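Local atomic coordinates of phosphoribosylamine--glycine ligase (Thermotoga maritima, PDB entry 1VKZ), a protein that catalyses the ATP-dependent joining of glycine to 5-phosphoribosylamine, giving glycinamide ribonucleotide in de novo purine biosynthesis. Residues Arg112-Tyr117 and Pro281-Tyr286. Residues are numbered along the deposited sequence; the frame is centred on the assembly and turned at random.
Sequences RFMKKY and PYILEY
With CG anti to its carbonyl carbon (chi1 -66°) and the next torsion extended, the selenomethionine Met114 reaches off its helix to touch both Ile283 and Tyr286 of the strand; Tyr286, whose CG is likewise anti to its carbonyl carbon (chi1 -74°), comes the other way, and the two side chains slide past each other in opposite directions. Met114 CG lies 3.7 Å from Tyr286 OH, while Met114 SE sits 4.8 Å from the centroid of the Tyr286 ring, an oblique Met-aromatic contact. Met114 SE also rests against Ile283, 3.8 Å from Ile283 CB and as near to Ile283 CG2, which itself sits over the rim of one Tyr286 face. This buried, mostly apolar seam lies within the ATP-grasp domain, joining helix 107-116 to edge strand 280-287 of an antiparallel sheet; next to Tyr286, Glu285, a predicted magnesium ligand, points away from the helix at a classic beta bulge opposite Gly273. Phe113 crosses Tyr286 at about a right angle: Phe113 CE2 lies 3.9 Å from Tyr286 OH, which sits at the Phe113 ring edge, near its plane, while Tyr117 CD2 lies over the rim of one Phe113 face, 3.5 Å above the plane. The Tyr286 hydroxyl is satisfied by a hydrogen bond with Thr255 OG1 on helix 242-261. A leucine in place of Tyr286 would probably leave Thr255 without this partner and open a gap beside Phe113 and Met114.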
ATOM      1  N   ARG A 112      -4.889 -12.139 -16.665  1.00 45.36           N
ATOM      2  CA  ARG A 112      -5.188 -12.255 -18.077  1.00 45.35           C
ATOM      3  C   ARG A 112      -4.634 -11.077 -18.845  1.00 44.15           C
ATOM      4  O   ARG A 112      -4.162 -11.196 -19.972  1.00 42.36           O
ATOM      5  CB  ARG A 112      -6.679 -12.441 -18.259  1.00 45.91           C
ATOM      6  CG  ARG A 112      -7.055 -13.892 -18.027  1.00 47.71           C
ATOM      7  CD  ARG A 112      -8.447 -14.110 -17.571  1.00 48.98           C
ATOM      8  NE  ARG A 112      -8.752 -15.517 -17.362  1.00 54.10           N
ATOM      9  CZ  ARG A 112      -9.968 -15.960 -17.063  1.00 56.89           C
ATOM     10  NH1 ARG A 112     -10.976 -15.103 -16.897  1.00 59.33           N
ATOM     11  NH2 ARG A 112     -10.181 -17.258 -16.911  1.00 56.02           N
ATOM     12  N   PHE A 113      -4.688  -9.939 -18.189  1.00 43.70           N
ATOM     13  CA  PHE A 113      -4.114  -8.716 -18.691  1.00 42.61           C
ATOM     14  C   PHE A 113      -2.626  -8.922 -18.960  1.00 43.59           C
ATOM     15  O   PHE A 113      -2.137  -8.700 -20.066  1.00 43.98           O
ATOM     16  CB  PHE A 113      -4.327  -7.629 -17.635  1.00 42.01           C
ATOM     17  CG  PHE A 113      -3.695  -6.324 -17.975  1.00 44.23           C
ATOM     18  CD1 PHE A 113      -4.287  -5.476 -18.879  1.00 40.71           C
ATOM     19  CD2 PHE A 113      -2.495  -5.962 -17.421  1.00 34.20           C
ATOM     20  CE1 PHE A 113      -3.693  -4.276 -19.182  1.00 43.09           C
ATOM     21  CE2 PHE A 113      -1.883  -4.764 -17.747  1.00 36.25           C
ATOM     22  CZ  PHE A 113      -2.485  -3.928 -18.620  1.00 35.32           C
HETATM   23  N   MSE A 114      -1.908  -9.372 -17.941  1.00 44.64           N
HETATM   24  CA  MSE A 114      -0.483  -9.575 -18.066  1.00 46.72           C
HETATM   25  C   MSE A 114      -0.080 -10.624 -19.162  1.00 44.59           C
HETATM   26  O   MSE A 114       0.907 -10.462 -19.894  1.00 40.19           O
HETATM   27  CB  MSE A 114       0.047  -9.978 -16.710  1.00 45.85           C
HETATM   28  CG  MSE A 114      -0.068  -8.908 -15.682  1.00 46.98           C
HETATM   29 SE   MSE A 114       0.802  -9.461 -14.023  1.00 63.36          SE
HETATM   30  CE  MSE A 114      -0.697 -10.072 -12.868  1.00 49.57           C
ATOM     31  N   LYS A 115      -0.834 -11.716 -19.250  1.00 45.72           N
ATOM     32  CA  LYS A 115      -0.597 -12.699 -20.299  1.00 45.05           C
ATOM     33  C   LYS A 115      -0.746 -12.005 -21.660  1.00 43.20           C
ATOM     34  O   LYS A 115       0.114 -12.115 -22.504  1.00 41.30           O
ATOM     35  CB  LYS A 115      -1.572 -13.872 -20.175  1.00 44.60           C
ATOM     36  CG  LYS A 115      -1.115 -15.168 -20.888  1.00 46.15           C
ATOM     37  CD  LYS A 115      -2.297 -16.046 -21.333  1.00 47.46           C
ATOM     38  CE  LYS A 115      -3.090 -16.618 -20.153  1.00 55.21           C
ATOM     39  NZ  LYS A 115      -4.440 -17.188 -20.529  1.00 51.92           N
ATOM     40  N   LYS A 116      -1.829 -11.248 -21.823  1.00 43.50           N
ATOM     41  CA  LYS A 116      -2.112 -10.485 -23.048  1.00 42.71           C
ATOM     42  C   LYS A 116      -0.980  -9.519 -23.431  1.00 42.74           C
ATOM     43  O   LYS A 116      -0.471  -9.538 -24.547  1.00 44.69           O
ATOM     44  CB  LYS A 116      -3.408  -9.694 -22.861  1.00 43.84           C
ATOM     45  CG  LYS A 116      -4.265  -9.543 -24.103  1.00 38.56           C
ATOM     46  CD  LYS A 116      -5.442  -8.623 -23.833  1.00 40.68           C
ATOM     47  CE  LYS A 116      -6.204  -8.342 -25.094  1.00 37.69           C
ATOM     48  NZ  LYS A 116      -6.997  -7.092 -24.993  1.00 49.16           N
ATOM     49  N   TYR A 117      -0.561  -8.687 -22.500  1.00 40.07           N
ATOM     50  CA  TYR A 117       0.414  -7.683 -22.824  1.00 40.73           C
ATOM     51  C   TYR A 117       1.880  -8.098 -22.550  1.00 41.35           C
ATOM     52  O   TYR A 117       2.777  -7.263 -22.533  1.00 44.07           O
ATOM     53  CB  TYR A 117      -0.027  -6.379 -22.132  1.00 42.12           C
ATOM     54  CG  TYR A 117      -1.322  -5.859 -22.715  1.00 40.43           C
ATOM     55  CD1 TYR A 117      -1.346  -5.299 -23.994  1.00 48.08           C
ATOM     56  CD2 TYR A 117      -2.531  -5.975 -22.038  1.00 42.10           C
ATOM     57  CE1 TYR A 117      -2.533  -4.836 -24.572  1.00 46.41           C
ATOM     58  CE2 TYR A 117      -3.732  -5.513 -22.616  1.00 43.19           C
ATOM     59  CZ  TYR A 117      -3.715  -4.946 -23.881  1.00 40.97           C
ATOM     60  OH  TYR A 117      -4.862  -4.478 -24.474  1.00 39.90           O
ATOM     61  N   PRO A 281      12.398  -9.637 -12.544  1.00 47.40           N
ATOM     62  CA  PRO A 281      11.251  -9.277 -11.758  1.00 46.52           C
ATOM     63  C   PRO A 281       9.930  -9.779 -12.354  1.00 44.98           C
ATOM     64  O   PRO A 281       9.637  -9.536 -13.536  1.00 39.33           O
ATOM     65  CB  PRO A 281      11.297  -7.739 -11.773  1.00 47.16           C
ATOM     66  CG  PRO A 281      11.884  -7.411 -13.051  1.00 47.47           C
ATOM     67  CD  PRO A 281      12.825  -8.521 -13.405  1.00 47.33           C
ATOM     68  N   TYR A 282       9.160 -10.450 -11.488  1.00 44.98           N
ATOM     69  CA  TYR A 282       7.800 -10.928 -11.749  1.00 42.89           C
ATOM     70  C   TYR A 282       6.813 -10.108 -10.926  1.00 42.74           C
ATOM     71  O   TYR A 282       7.082  -9.762  -9.758  1.00 36.18           O
ATOM     72  CB  TYR A 282       7.665 -12.399 -11.352  1.00 43.16           C
ATOM     73  CG  TYR A 282       8.442 -13.331 -12.215  1.00 40.12           C
ATOM     74  CD1 TYR A 282       9.815 -13.448 -12.086  1.00 50.13           C
ATOM     75  CD2 TYR A 282       7.813 -14.102 -13.164  1.00 48.97           C
ATOM     76  CE1 TYR A 282      10.537 -14.311 -12.893  1.00 45.69           C
ATOM     77  CE2 TYR A 282       8.525 -14.963 -13.991  1.00 46.65           C
ATOM     78  CZ  TYR A 282       9.876 -15.065 -13.851  1.00 45.72           C
ATOM     79  OH  TYR A 282      10.563 -15.932 -14.653  1.00 45.57           O
ATOM     80  N   ILE A 283       5.673  -9.801 -11.557  1.00 45.02           N
ATOM     81  CA  ILE A 283       4.581  -9.102 -10.897  1.00 45.95           C
ATOM     82  C   ILE A 283       3.680 -10.064 -10.177  1.00 44.81           C
ATOM     83  O   ILE A 283       2.997 -10.864 -10.814  1.00 47.13           O
ATOM     84  CB  ILE A 283       3.747  -8.279 -11.887  1.00 47.03           C
ATOM     85  CG1 ILE A 283       4.639  -7.227 -12.552  1.00 46.44           C
ATOM     86  CG2 ILE A 283       2.580  -7.626 -11.156  1.00 43.94           C
ATOM     87  CD1 ILE A 283       3.952  -6.342 -13.528  1.00 50.29           C
ATOM     88  N   LEU A 284       3.682  -9.952  -8.843  1.00 45.75           N
ATOM     89  CA  LEU A 284       2.828 -10.724  -7.956  1.00 44.22           C
ATOM     90  C   LEU A 284       1.446 -10.159  -7.872  1.00 45.51           C
ATOM     91  O   LEU A 284       0.505 -10.904  -7.626  1.00 44.68           O
ATOM     92  CB  LEU A 284       3.408 -10.747  -6.546  1.00 46.01           C
ATOM     93  CG  LEU A 284       4.764 -11.434  -6.454  1.00 40.83           C
ATOM     94  CD1 LEU A 284       5.193 -11.485  -5.007  1.00 47.97           C
ATOM     95  CD2 LEU A 284       4.675 -12.804  -7.061  1.00 33.91           C
ATOM     96  N   GLU A 285       1.343  -8.840  -8.039  1.00 45.70           N
ATOM     97  CA  GLU A 285       0.077  -8.146  -7.980  1.00 44.83           C
ATOM     98  C   GLU A 285       0.276  -6.684  -8.267  1.00 41.92           C
ATOM     99  O   GLU A 285       1.360  -6.144  -8.144  1.00 46.19           O
ATOM    100  CB  GLU A 285      -0.618  -8.311  -6.624  1.00 44.30           C
ATOM    101  CG  GLU A 285       0.033  -7.539  -5.514  1.00 51.51           C
ATOM    102  CD  GLU A 285      -0.539  -7.843  -4.145  1.00 52.86           C
ATOM    103  OE1 GLU A 285      -1.264  -8.867  -3.957  1.00 66.48           O
ATOM    104  OE2 GLU A 285      -0.238  -7.030  -3.248  1.00 70.68           O
ATOM    105  N   TYR A 286      -0.812  -6.062  -8.669  1.00 42.65           N
ATOM    106  CA  TYR A 286      -0.921  -4.628  -8.908  1.00 39.89           C
ATOM    107  C   TYR A 286      -1.742  -4.032  -7.757  1.00 39.06           C
ATOM    108  O   TYR A 286      -2.743  -4.598  -7.339  1.00 38.15           O
ATOM    109  CB  TYR A 286      -1.691  -4.401 -10.203  1.00 37.96           C
ATOM    110  CG  TYR A 286      -0.966  -4.682 -11.498  1.00 39.07           C
ATOM    111  CD1 TYR A 286       0.246  -4.081 -11.789  1.00 38.78           C
ATOM    112  CD2 TYR A 286      -1.527  -5.511 -12.456  1.00 35.92           C
ATOM    113  CE1 TYR A 286       0.897  -4.350 -12.982  1.00 40.09           C
ATOM    114  CE2 TYR A 286      -0.900  -5.761 -13.642  1.00 35.75           C
ATOM    115  CZ  TYR A 286       0.306  -5.185 -13.894  1.00 29.98           C
ATOM    116  OH  TYR A 286       0.912  -5.410 -15.087  1.00 41.07           O
TER